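Local coordinates for protein importin subunit beta-1 (Saccharomyces cerevisiae, PDB 5OWU) that carries proteins into the nucleus as the importin beta subunit, working with importin alpha, which recognises the classical nuclear localization signal of the cargo, at residues E375-I378 with R384-E387; Y408-L413 with Q449-G454; L417-D422 with E429-C434; I438-A443 with I477-E482; D465-A470 with A507-N512. One frame throughout, in Å; residues are numbered along the deposited sequence. Where two conformers were deposited one is given.

All five contacts lie in neighbouring HEAT repeats, 9 to 12. Contacts 1 and 3 each close one hairpin from within, whereas contacts 2, 4 and 5 join successive repeats. Contacts 3 and 4 are buried: the first is greasy, a methionine and a leucine against a threonine, and the second sets alanine on leucine beside a stacked carboxylate and amide. The partly buried contacts 1, 2 and 5 lean more on polar groups: paired asparagines, two histidines, and an arginine with waters. Helix 402-418 serves contacts 2 and 3, helix 425-442 contacts 3 and 4, and helix 467-484 contacts 4 and 5. The salt bridge Arg386-Asp422 ties contact 1 to contact 3.

Contact 1: E375-I378 with R384-E387; sequences EQNI and RNRE
The amide planes of Asn377 and Asn385 are nearly parallel, 19° apart, but the groups are joined by a bond rather than stacked, and the side chains cross obliquely. Asn377 OD1 is tilted only modestly from the Asn385 amide plane, while Asn385 ND2 sits above the Asn377 carbonyl plane, 38° out of it, and still gives a short hydrogen bond to OD1 at 2.7 Å, with an N-H...O angle of 150°. The same oxygen, Asn377 OD1, also lies 3.3 Å from CB of Asn385. In both residues CG stands anti to the carbonyl carbon, which swings each amide out across the gap between the chains. The other end of the Asn377 amide is held too, since its ND2 bonds back to Phe373 O one turn earlier in helix 367-377. With an alanine here, Asn385 ND2 would probably be left without this acceptor and its amide freer to turn.

Beside the amide pair the backbone takes over. Arg386 CA makes a CA-H...O contact with Asn377 O at 3.5 Å, and Arg386 CD rests 3.7 Å from Ile378 O. From there the arginine bends at chi3 and leads its guanidinium away, to a salt bridge with Asp422 and a hydrogen bond to Ala380 O. All this closes the hairpin of HEAT 9, where helix 367-377 gives way to helix 383-395. One side-chain hydrogen bond joins the two segments directly. Accepting at OD1 and donating at ND2 fit one orientation of the Asn377 amide; flipped, both bonds would probably be lost.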
# COMPACT_ATOMS: atom_id res chain seq x y z
N GLU A 375 -5.63 10.13 -34.02
CA GLU A 375 -5.62 10.77 -35.33
C GLU A 375 -6.84 11.66 -35.51
O GLU A 375 -6.75 12.77 -36.04
CB GLU A 375 -5.55 9.72 -36.44
CG GLU A 375 -5.66 10.27 -37.86
CD GLU A 375 -5.61 9.18 -38.93
OE1 GLU A 375 -6.47 8.27 -38.90
OE2 GLU A 375 -4.71 9.24 -39.79
N GLN A 376 -8.00 11.19 -35.06
CA GLN A 376 -9.22 11.96 -35.25
C GLN A 376 -9.24 13.23 -34.39
O GLN A 376 -9.88 14.21 -34.77
CB GLN A 376 -10.45 11.10 -34.94
CG GLN A 376 -11.61 11.32 -35.88
CD GLN A 376 -11.32 10.81 -37.28
OE1 GLN A 376 -11.15 9.61 -37.49
NE2 GLN A 376 -11.26 11.72 -38.25
N ASN A 377 -8.55 13.23 -33.25
CA ASN A 377 -8.78 14.28 -32.26
C ASN A 377 -7.58 15.16 -31.94
O ASN A 377 -7.77 16.22 -31.32
CB ASN A 377 -9.31 13.66 -30.96
CG ASN A 377 -10.72 13.14 -31.12
OD1 ASN A 377 -11.68 13.91 -31.12
ND2 ASN A 377 -10.86 11.83 -31.28
N ILE A 378 -6.36 14.80 -32.34
CA ILE A 378 -5.22 15.57 -31.88
C ILE A 378 -5.19 16.97 -32.49
O ILE A 378 -4.55 17.87 -31.93
CB ILE A 378 -3.92 14.78 -32.16
CG1 ILE A 378 -2.75 15.40 -31.41
CG2 ILE A 378 -3.64 14.70 -33.65
CD1 ILE A 378 -1.66 14.41 -31.12
N ARG A 384 -11.08 19.75 -25.33
CA ARG A 384 -11.35 18.46 -24.69
C ARG A 384 -10.90 17.30 -25.58
O ARG A 384 -10.42 16.28 -25.08
CB ARG A 384 -12.84 18.34 -24.38
CG ARG A 384 -13.34 19.30 -23.32
CD ARG A 384 -14.85 19.15 -23.19
NE ARG A 384 -15.40 19.79 -21.99
CZ ARG A 384 -15.36 19.25 -20.77
NH1 ARG A 384 -14.78 18.07 -20.57
NH2 ARG A 384 -15.89 19.89 -19.75
N ASN A 385 -11.05 17.45 -26.89
CA ASN A 385 -10.68 16.38 -27.81
C ASN A 385 -9.17 16.28 -27.99
O ASN A 385 -8.63 15.17 -28.05
CB ASN A 385 -11.38 16.59 -29.15
CG ASN A 385 -12.89 16.41 -29.04
OD1 ASN A 385 -13.60 17.31 -28.60
ND2 ASN A 385 -13.37 15.25 -29.44
N ARG A 386 -8.46 17.41 -28.04
CA ARG A 386 -7.01 17.35 -28.12
C ARG A 386 -6.41 16.77 -26.84
O ARG A 386 -5.51 15.91 -26.88
CB ARG A 386 -6.45 18.74 -28.41
CG ARG A 386 -7.06 19.42 -29.63
CD ARG A 386 -6.24 20.62 -30.11
NE ARG A 386 -6.18 21.70 -29.13
CZ ARG A 386 -7.16 22.58 -28.94
NH1 ARG A 386 -8.29 22.49 -29.63
NH2 ARG A 386 -7.02 23.53 -28.03
N GLU A 387 -6.90 17.23 -25.68
CA GLU A 387 -6.43 16.68 -24.41
C GLU A 387 -6.70 15.18 -24.34
O GLU A 387 -5.82 14.40 -23.97
CB GLU A 387 -7.09 17.40 -23.24
CG GLU A 387 -6.44 17.13 -21.88
CD GLU A 387 -6.86 15.81 -21.25
OE1 GLU A 387 -7.90 15.25 -21.67
OE2 GLU A 387 -6.14 15.32 -20.34

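Contact 2: Y408-L413 with Q449-G454; sequences YVHQAL and QQHLPG
His410 and His451 meet as a T-shaped pair: the edge of the His451 ring is turned toward the face of His410, with centroids 5.6 Å apart and planes at 67°. The leading atom is His451 CE1, offset from the centre of the His410 ring. His410 presents that face because its CG stands anti to the backbone N (chi1 -172°), which throws the ring out from the helix toward the segment 449-454. Its NE2 then meets Gln450 OE1 near the plane of the ring, in a weak hydrogen bond of 3.5 Å. Amide and ring planes stand almost square to each other, at 87°. Gln450 is poorly ordered, in keeping with so loose a grip at an exposed spot.

The contact joins helix 402-418 of HEAT 10 to the turn that leads into helix 452-463 of HEAT 11, His451 being the N-cap residue of the latter.

The His451 ring is packed on both faces. Leu413 lies over one, sliding past the histidine in the opposite direction, with its CD2 3.6 Å from His451 CB and 3.7 Å from His451 CG. The opposite face is covered by the extended chain of Gln450, whose CG sits over the ring centre, 3.5 Å above the plane. Packing on both faces probably limits the tilt of the ring, and so the edge it offers to His410. Nearby, Ile446 in the preceding loop also touches His451, while His410 NE2 and His451 ND1 stay 4.9 Å apart; were both rings protonated, that spacing would probably be unfavourable.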
# COMPACT_ATOMS: atom_id res chain seq x y z
N TYR A 408 5.06 4.53 -33.96
CA TYR A 408 4.02 5.55 -33.79
C TYR A 408 4.48 6.74 -32.97
O TYR A 408 3.94 7.84 -33.15
CB TYR A 408 2.77 4.90 -33.20
CG TYR A 408 2.09 4.04 -34.24
CD1 TYR A 408 1.54 4.62 -35.38
CD2 TYR A 408 2.06 2.66 -34.12
CE1 TYR A 408 0.94 3.84 -36.35
CE2 TYR A 408 1.46 1.88 -35.10
CZ TYR A 408 0.91 2.47 -36.21
OH TYR A 408 0.31 1.70 -37.18
N VAL A 409 5.48 6.58 -32.11
CA VAL A 409 6.10 7.74 -31.48
C VAL A 409 6.79 8.59 -32.54
O VAL A 409 6.62 9.81 -32.58
CB VAL A 409 7.07 7.30 -30.38
CG1 VAL A 409 8.00 8.45 -29.98
CG2 VAL A 409 6.30 6.80 -29.17
N HIS A 410 7.58 7.95 -33.40
CA HIS A 410 8.20 8.70 -34.49
C HIS A 410 7.14 9.45 -35.30
O HIS A 410 7.33 10.63 -35.63
CB HIS A 410 8.99 7.76 -35.39
CG HIS A 410 9.81 8.48 -36.43
ND1 HIS A 410 9.28 8.89 -37.64
CD2 HIS A 410 11.10 8.87 -36.43
CE1 HIS A 410 10.22 9.50 -38.34
NE2 HIS A 410 11.34 9.50 -37.63
N GLN A 411 6.02 8.80 -35.61
CA GLN A 411 5.00 9.45 -36.43
C GLN A 411 4.34 10.62 -35.70
O GLN A 411 4.06 11.66 -36.31
CB GLN A 411 3.95 8.41 -36.86
CG GLN A 411 2.71 8.99 -37.52
CD GLN A 411 1.77 7.91 -38.02
OE1 GLN A 411 0.81 7.54 -37.34
NE2 GLN A 411 2.06 7.38 -39.20
N ALA A 412 4.09 10.47 -34.40
CA ALA A 412 3.25 11.42 -33.67
C ALA A 412 4.03 12.51 -32.94
O ALA A 412 3.43 13.49 -32.50
CB ALA A 412 2.38 10.67 -32.65
N LEU A 413 5.34 12.36 -32.80
CA LEU A 413 6.08 13.27 -31.94
C LEU A 413 5.99 14.72 -32.42
O LEU A 413 5.83 15.60 -31.57
CB LEU A 413 7.54 12.81 -31.83
CG LEU A 413 8.40 13.29 -30.65
CD1 LEU A 413 7.65 13.36 -29.33
CD2 LEU A 413 9.58 12.34 -30.53
N GLN A 449 19.28 12.85 -32.68
CA GLN A 449 19.50 13.99 -33.56
C GLN A 449 18.19 14.65 -33.97
O GLN A 449 18.10 15.88 -33.99
CB GLN A 449 20.27 13.56 -34.82
CG GLN A 449 21.78 13.60 -34.67
CD GLN A 449 22.32 12.42 -33.88
OE1 GLN A 449 22.02 11.27 -34.18
NE2 GLN A 449 23.13 12.71 -32.86
N GLN A 450 17.17 13.85 -34.29
CA GLN A 450 15.97 14.39 -34.92
C GLN A 450 15.03 15.04 -33.90
O GLN A 450 14.51 16.13 -34.15
CB GLN A 450 15.25 13.29 -35.69
CG GLN A 450 13.93 13.72 -36.29
CD GLN A 450 13.47 12.79 -37.40
OE1 GLN A 450 14.01 11.69 -37.58
NE2 GLN A 450 12.47 13.22 -38.16
N HIS A 451 14.78 14.38 -32.77
CA HIS A 451 13.72 14.82 -31.87
C HIS A 451 14.14 15.09 -30.44
O HIS A 451 13.45 15.86 -29.76
CB HIS A 451 12.58 13.79 -31.86
CG HIS A 451 11.79 13.76 -33.13
ND1 HIS A 451 11.48 12.58 -33.78
CD2 HIS A 451 11.26 14.76 -33.88
CE1 HIS A 451 10.78 12.86 -34.87
NE2 HIS A 451 10.64 14.17 -34.95
N LEU A 452 15.23 14.51 -29.95
CA LEU A 452 15.61 14.77 -28.57
C LEU A 452 15.85 16.25 -28.30
O LEU A 452 15.40 16.75 -27.25
CB LEU A 452 16.84 13.92 -28.20
CG LEU A 452 17.26 13.96 -26.73
CD1 LEU A 452 16.13 13.49 -25.81
CD2 LEU A 452 18.51 13.12 -26.49
N PRO A 453 16.50 17.02 -29.19
CA PRO A 453 16.63 18.46 -28.91
C PRO A 453 15.28 19.15 -28.79
O PRO A 453 15.12 20.02 -27.93
CB PRO A 453 17.45 18.98 -30.10
CG PRO A 453 18.15 17.78 -30.65
CD PRO A 453 17.21 16.63 -30.41
N GLY A 454 14.31 18.78 -29.63
CA GLY A 454 12.98 19.36 -29.53
C GLY A 454 12.24 18.94 -28.27
O GLY A 454 11.48 19.71 -27.69

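Contact 3: L417-D422 with E429-C434; sequences LNLMND and ETTAWC
Met420 folds back on itself to reach Thr431: with chi1 -71°, chi2 -66° and chi3 -70°, its chain curls round instead of running out straight, and the sulfur ends up lying alongside helix 425-442. Thr431 meets it with its methyl, because CG2 stands anti to its own backbone N while OG1 lies beside that N, anti to the carbonyl carbon. Met420 SD therefore sits 3.5 Å from Thr431 CG2, and CG of the methionine lies 3.7 Å from the same methyl. The sulfur also comes within 3.5 Å of Ala432 N, and the terminal Met420 CE rests on Ala432 CB at 4.0 Å.

Leu419 approaches the other branch of the threonine at about a right angle, with its CB 3.4 Å from Thr431 OG1. That hydroxyl bonds to Val427 O, one turn back in its own helix. Val390 backs Leu419 and Thr431, and Cys473 and Ala458 of the following repeat close in on Met420.

Here the residues following helix 402-418 pack on helix 425-442, near the turn between the two helices of HEAT 10. With its proton committed to Val427 O, the hydroxyl meets Leu419 only by van der Waals contact, as the methyl meets Met420.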
# COMPACT_ATOMS: atom_id res chain seq x y z
N LEU A 417 4.73 17.47 -29.73
CA LEU A 417 5.55 18.62 -29.36
C LEU A 417 4.85 19.92 -29.71
O LEU A 417 4.98 20.92 -28.99
CB LEU A 417 6.91 18.55 -30.06
CG LEU A 417 7.86 17.42 -29.66
CD1 LEU A 417 9.09 17.42 -30.55
CD2 LEU A 417 8.25 17.54 -28.20
N ASN A 418 4.10 19.94 -30.81
CA ASN A 418 3.36 21.14 -31.17
C ASN A 418 2.30 21.45 -30.13
O ASN A 418 2.04 22.62 -29.83
CB ASN A 418 2.73 21.00 -32.55
CG ASN A 418 1.90 22.20 -32.94
OD1 ASN A 418 2.42 23.30 -33.09
ND2 ASN A 418 0.60 22.00 -33.10
N LEU A 419 1.68 20.41 -29.55
CA LEU A 419 0.68 20.68 -28.52
C LEU A 419 1.25 21.31 -27.25
O LEU A 419 0.47 21.77 -26.42
CB LEU A 419 -0.07 19.40 -28.15
CG LEU A 419 -1.11 18.91 -29.16
CD1 LEU A 419 -1.72 17.63 -28.66
CD2 LEU A 419 -2.19 19.94 -29.41
N MET A 420 2.57 21.33 -27.07
CA MET A 420 3.12 22.04 -25.92
C MET A 420 2.93 23.55 -26.03
O MET A 420 3.06 24.27 -25.03
CB MET A 420 4.60 21.72 -25.73
CG MET A 420 4.87 20.31 -25.23
SD MET A 420 4.24 19.97 -23.56
CE MET A 420 5.35 20.95 -22.53
N ASN A 421 2.62 24.05 -27.23
CA ASN A 421 2.26 25.44 -27.44
C ASN A 421 0.76 25.65 -27.51
O ASN A 421 0.31 26.71 -27.95
CB ASN A 421 2.92 25.94 -28.72
CG ASN A 421 4.41 25.69 -28.74
OD1 ASN A 421 5.09 25.87 -27.72
ND2 ASN A 421 4.93 25.24 -29.88
N ASP A 422 -0.03 24.66 -27.08
CA ASP A 422 -1.48 24.77 -27.16
C ASP A 422 -1.98 25.91 -26.29
O ASP A 422 -1.38 26.24 -25.26
CB ASP A 422 -2.13 23.45 -26.73
CG ASP A 422 -3.55 23.31 -27.23
OD1 ASP A 422 -3.72 22.78 -28.34
OD2 ASP A 422 -4.48 23.73 -26.51
N GLU A 429 -0.71 20.51 -20.09
CA GLU A 429 -0.42 19.68 -18.93
C GLU A 429 -0.35 18.21 -19.33
O GLU A 429 0.62 17.49 -19.02
CB GLU A 429 -1.49 19.91 -17.86
CG GLU A 429 -1.41 18.98 -16.66
CD GLU A 429 -2.39 19.37 -15.57
OE1 GLU A 429 -3.55 19.71 -15.91
OE2 GLU A 429 -2.01 19.34 -14.39
N THR A 430 -1.38 17.74 -20.05
CA THR A 430 -1.41 16.34 -20.42
C THR A 430 -0.37 16.03 -21.49
O THR A 430 0.18 14.93 -21.50
CB THR A 430 -2.82 15.97 -20.89
OG1 THR A 430 -3.73 16.23 -19.81
CG2 THR A 430 -2.90 14.49 -21.30
N THR A 431 -0.07 16.98 -22.38
CA THR A 431 0.98 16.77 -23.37
C THR A 431 2.34 16.59 -22.71
O THR A 431 3.12 15.72 -23.11
CB THR A 431 1.01 17.96 -24.34
OG1 THR A 431 -0.24 18.02 -25.05
CG2 THR A 431 2.17 17.82 -25.36
N ALA A 432 2.65 17.41 -21.70
CA ALA A 432 3.89 17.22 -20.96
C ALA A 432 3.93 15.83 -20.33
O ALA A 432 4.95 15.12 -20.40
CB ALA A 432 4.04 18.30 -19.88
N TRP A 433 2.82 15.43 -19.69
CA TRP A 433 2.74 14.07 -19.17
C TRP A 433 2.98 13.03 -20.26
O TRP A 433 3.72 12.06 -20.07
CB TRP A 433 1.37 13.86 -18.52
CG TRP A 433 1.07 12.44 -18.12
CD1 TRP A 433 1.45 11.81 -16.97
CD2 TRP A 433 0.32 11.48 -18.87
NE1 TRP A 433 0.98 10.52 -16.96
CE2 TRP A 433 0.28 10.29 -18.11
CE3 TRP A 433 -0.33 11.50 -20.11
CZ2 TRP A 433 -0.38 9.15 -18.54
CZ3 TRP A 433 -0.99 10.36 -20.54
CH2 TRP A 433 -1.01 9.20 -19.76
N CYS A 434 2.36 13.22 -21.43
CA CYS A 434 2.49 12.26 -22.52
C CYS A 434 3.94 12.13 -22.95
O CYS A 434 4.41 11.02 -23.25
CB CYS A 434 1.61 12.69 -23.69
SG CYS A 434 1.62 11.56 -25.06

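Contact 4: I438-A443 with I477-E482; sequences IADSVA and IINLVE
Ala439 CB presses on Leu480 CD2 at 3.5 Å, the closest apolar touch between the helices. CB of Leu480 points away from segment 438-443, but the end of its side chain swings back over the alanine. Next to this pair, one residue on in the first helix and one back in the second, the Asp440 carboxylate stacks on the Asn479 amide, with planes 12° apart. Asp440 CG is anti to the backbone N (chi1 -161°), which lays the carboxylate along that amide; Asp440 CB is 3.4 Å from Asn479 ND2. The amide gives its N-H elsewhere: Asn479 ND2 bonds to Gly436 O, which probably helps hold it in its stacked position.

Helices 425-442 and 467-484, the second helices of HEAT 10 and HEAT 11, run side by side as expected in such a stack, nearly parallel at 25° with axes 7.9 Å apart at closest.

Further out, water 1 sits 2.6 Å from both Asp440 OD1 and Glu482 OE1, bridging two carboxylates whose mutual repulsion it would probably ease, though acceptors around it outnumber its protons. Glu482 touches Tyr530 of helix 516-530, and Ile446 packs against Leu480 from the loop before HEAT 11.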
# COMPACT_ATOMS: atom_id res chain seq x y z
N ILE A 438 6.19 8.68 -23.05
CA ILE A 438 7.03 8.25 -24.15
C ILE A 438 8.45 8.03 -23.66
O ILE A 438 9.08 7.00 -23.92
CB ILE A 438 6.98 9.28 -25.30
CG1 ILE A 438 5.56 9.38 -25.85
CG2 ILE A 438 7.95 8.91 -26.41
CD1 ILE A 438 5.34 10.48 -26.84
N ALA A 439 8.98 9.01 -22.91
CA ALA A 439 10.33 8.89 -22.40
C ALA A 439 10.46 7.70 -21.47
O ALA A 439 11.46 6.99 -21.49
CB ALA A 439 10.74 10.17 -21.67
N ASP A 440 9.43 7.46 -20.66
CA ASP A 440 9.56 6.50 -19.58
C ASP A 440 9.60 5.07 -20.10
O ASP A 440 10.37 4.24 -19.60
CB ASP A 440 8.42 6.67 -18.58
CG ASP A 440 8.72 6.05 -17.24
OD1 ASP A 440 9.92 5.99 -16.88
OD2 ASP A 440 7.78 5.63 -16.54
N SER A 441 8.77 4.76 -21.11
CA SER A 441 8.68 3.38 -21.57
C SER A 441 9.52 3.07 -22.80
O SER A 441 10.05 1.97 -22.92
CB SER A 441 7.22 3.02 -21.85
OG SER A 441 6.49 2.87 -20.63
N VAL A 442 9.65 4.01 -23.74
CA VAL A 442 10.47 3.78 -24.92
C VAL A 442 11.33 5.00 -25.24
O VAL A 442 11.24 5.57 -26.34
CB VAL A 442 9.58 3.34 -26.11
CG1 VAL A 442 8.53 4.39 -26.49
CG2 VAL A 442 10.42 2.93 -27.31
N ALA A 443 12.23 5.37 -24.32
CA ALA A 443 13.05 6.57 -24.49
C ALA A 443 13.92 6.49 -25.73
O ALA A 443 14.26 7.53 -26.32
CB ALA A 443 13.95 6.80 -23.28
N ILE A 477 11.48 15.08 -17.28
CA ILE A 477 12.94 15.14 -17.29
C ILE A 477 13.52 13.99 -16.48
O ILE A 477 14.48 13.33 -16.90
CB ILE A 477 13.42 16.51 -16.78
CG1 ILE A 477 13.10 17.59 -17.83
CG2 ILE A 477 14.91 16.49 -16.48
CD1 ILE A 477 13.24 19.00 -17.32
N ILE A 478 12.94 13.73 -15.31
CA ILE A 478 13.37 12.57 -14.53
C ILE A 478 13.32 11.31 -15.39
O ILE A 478 14.30 10.56 -15.48
CB ILE A 478 12.52 12.43 -13.25
CG1 ILE A 478 12.89 13.55 -12.27
CG2 ILE A 478 12.73 11.06 -12.59
CD1 ILE A 478 11.91 13.69 -11.11
N ASN A 479 12.19 11.08 -16.07
CA ASN A 479 12.08 9.88 -16.91
C ASN A 479 13.15 9.85 -17.99
O ASN A 479 13.76 8.80 -18.24
CB ASN A 479 10.70 9.83 -17.55
CG ASN A 479 9.61 9.58 -16.55
OD1 ASN A 479 9.88 9.28 -15.39
ND2 ASN A 479 8.35 9.68 -16.99
N LEU A 480 13.37 10.98 -18.67
CA LEU A 480 14.38 11.02 -19.72
C LEU A 480 15.74 10.62 -19.19
O LEU A 480 16.44 9.78 -19.79
CB LEU A 480 14.46 12.42 -20.33
CG LEU A 480 13.43 12.78 -21.39
CD1 LEU A 480 13.55 14.26 -21.71
CD2 LEU A 480 13.63 11.93 -22.64
N VAL A 481 16.16 11.22 -18.07
CA VAL A 481 17.48 10.93 -17.53
C VAL A 481 17.57 9.47 -17.09
O VAL A 481 18.55 8.78 -17.39
CB VAL A 481 17.80 11.89 -16.37
CG1 VAL A 481 19.10 11.50 -15.66
CG2 VAL A 481 17.89 13.31 -16.89
N GLU A 482 16.55 8.99 -16.39
CA GLU A 482 16.57 7.61 -15.89
C GLU A 482 16.68 6.61 -17.04
O GLU A 482 17.43 5.63 -16.95
CB GLU A 482 15.32 7.33 -15.06
CG GLU A 482 15.38 7.86 -13.64
CD GLU A 482 14.09 7.61 -12.87
OE1 GLU A 482 13.09 7.19 -13.49
OE2 GLU A 482 14.09 7.82 -11.64
O HOH W 1 12.17 5.91 -15.53

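Contact 5: D465-A470 with A507-N512; sequences DHPKVA and ANRIDN
Arg509 reaches across to Pro467. Its CB points toward the segment 465-470, and CG stands anti to the carbonyl carbon (chi1 -78°); the chain then runs straight to CD and bends at chi3, turning the guanidinium face onto the proline. Pro467 CB lies over that face near its rim, 4.0 Å from CZ and 3.8 Å from NH2 of Arg509.

The two terminal nitrogens do different work. NH2 forms a salt bridge in the plane of the group with Asp511 OD1, at 3.0 Å, which holds the arginine to its own loop. NH1 gives its N-H bonds to two waters, 2.9 Å to water 2 and 2.8 Å to water 3, and both waters in turn donate to Asp465 O. The carbonyl is too distant for a direct bond to NH1, so the pair of waters fills in. A leucine in its place would probably leave Asp511 without its charge mate and the two waters without the donor that links them to the loop.

The contact lies where HEAT 11 meets HEAT 12. Pro467 starts helix 467-484, just after the N-cap His466, whose ND1 accepts from Lys468 N. Arg509 comes from the loop between helices 496-507 and 516-530, and Ala516 at the start of the latter touches both Pro467 and Arg509, while Lys428 of helix 425-442 pairs with Asp465 from the preceding repeat.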
# COMPACT_ATOMS: atom_id res chain seq x y z
N ASP A 465 6.39 27.62 -17.80
CA ASP A 465 4.98 27.81 -18.09
C ASP A 465 4.19 27.77 -16.78
O ASP A 465 4.75 27.89 -15.68
CB ASP A 465 4.52 26.72 -19.07
CG ASP A 465 3.33 27.14 -19.92
OD1 ASP A 465 2.51 27.96 -19.46
OD2 ASP A 465 3.22 26.63 -21.05
N HIS A 466 2.88 27.62 -16.89
CA HIS A 466 2.03 27.46 -15.72
C HIS A 466 2.56 26.33 -14.84
O HIS A 466 3.03 25.31 -15.36
CB HIS A 466 0.60 27.15 -16.18
CG HIS A 466 -0.41 27.15 -15.07
ND1 HIS A 466 -0.55 26.10 -14.19
CD2 HIS A 466 -1.34 28.06 -14.72
CE1 HIS A 466 -1.52 26.37 -13.33
NE2 HIS A 466 -2.02 27.56 -13.64
N PRO A 467 2.51 26.47 -13.52
CA PRO A 467 3.09 25.43 -12.65
C PRO A 467 2.59 24.02 -12.94
O PRO A 467 3.35 23.06 -12.76
CB PRO A 467 2.71 25.89 -11.24
CG PRO A 467 1.66 26.95 -11.43
CD PRO A 467 1.95 27.59 -12.73
N LYS A 468 1.34 23.85 -13.37
CA LYS A 468 0.83 22.52 -13.70
C LYS A 468 1.63 21.88 -14.83
O LYS A 468 1.92 20.68 -14.79
CB LYS A 468 -0.65 22.58 -14.07
CG LYS A 468 -1.54 22.85 -12.89
CD LYS A 468 -3.00 22.83 -13.29
CE LYS A 468 -3.79 21.96 -12.32
NZ LYS A 468 -5.22 22.32 -12.32
N VAL A 469 1.97 22.67 -15.85
CA VAL A 469 2.83 22.19 -16.93
C VAL A 469 4.24 21.92 -16.40
O VAL A 469 4.83 20.86 -16.67
CB VAL A 469 2.84 23.20 -18.09
CG1 VAL A 469 3.72 22.72 -19.25
CG2 VAL A 469 1.42 23.47 -18.58
N ALA A 470 4.79 22.86 -15.63
CA ALA A 470 6.16 22.73 -15.14
C ALA A 470 6.36 21.46 -14.32
O ALA A 470 7.40 20.81 -14.40
CB ALA A 470 6.53 23.97 -14.31
N ALA A 507 13.22 25.60 -9.59
CA ALA A 507 13.42 25.49 -8.16
C ALA A 507 13.47 26.86 -7.50
O ALA A 507 13.16 26.98 -6.31
CB ALA A 507 14.70 24.71 -7.87
N ASN A 508 13.80 27.90 -8.27
CA ASN A 508 13.84 29.26 -7.78
C ASN A 508 12.48 29.95 -7.85
O ASN A 508 12.40 31.17 -7.66
CB ASN A 508 14.86 30.08 -8.57
CG ASN A 508 16.22 30.07 -7.94
OD1 ASN A 508 16.36 30.07 -6.71
ND2 ASN A 508 17.26 30.05 -8.78
N ARG A 509 11.41 29.21 -8.12
CA ARG A 509 10.08 29.81 -8.08
C ARG A 509 9.81 30.39 -6.70
O ARG A 509 10.33 29.92 -5.68
CB ARG A 509 9.01 28.77 -8.43
CG ARG A 509 8.88 28.49 -9.93
CD ARG A 509 7.78 27.47 -10.21
NE ARG A 509 6.50 27.90 -9.66
CZ ARG A 509 5.56 28.56 -10.34
NH1 ARG A 509 5.74 28.87 -11.62
NH2 ARG A 509 4.44 28.92 -9.72
N ILE A 510 8.99 31.44 -6.67
CA ILE A 510 8.65 32.10 -5.41
C ILE A 510 7.69 31.26 -4.60
O ILE A 510 7.69 31.32 -3.36
CB ILE A 510 8.10 33.51 -5.70
CG1 ILE A 510 9.26 34.48 -5.95
CG2 ILE A 510 7.23 34.02 -4.54
CD1 ILE A 510 8.84 35.83 -6.51
N ASP A 511 6.89 30.43 -5.25
CA ASP A 511 5.91 29.59 -4.57
C ASP A 511 6.02 28.16 -5.09
O ASP A 511 6.73 27.88 -6.06
CB ASP A 511 4.48 30.13 -4.78
CG ASP A 511 4.04 30.06 -6.23
OD1 ASP A 511 3.90 28.93 -6.75
OD2 ASP A 511 3.83 31.13 -6.84
N ASN A 512 5.30 27.26 -4.43
CA ASN A 512 5.25 25.85 -4.81
C ASN A 512 3.85 25.48 -5.30
O ASN A 512 3.36 24.37 -5.06
CB ASN A 512 5.66 24.95 -3.65
CG ASN A 512 5.73 23.48 -4.05
OD1 ASN A 512 6.15 23.14 -5.16
ND2 ASN A 512 5.29 22.61 -3.16
O HOH W 2 4.56 30.12 -13.98
O HOH W 3 7.04 27.68 -13.75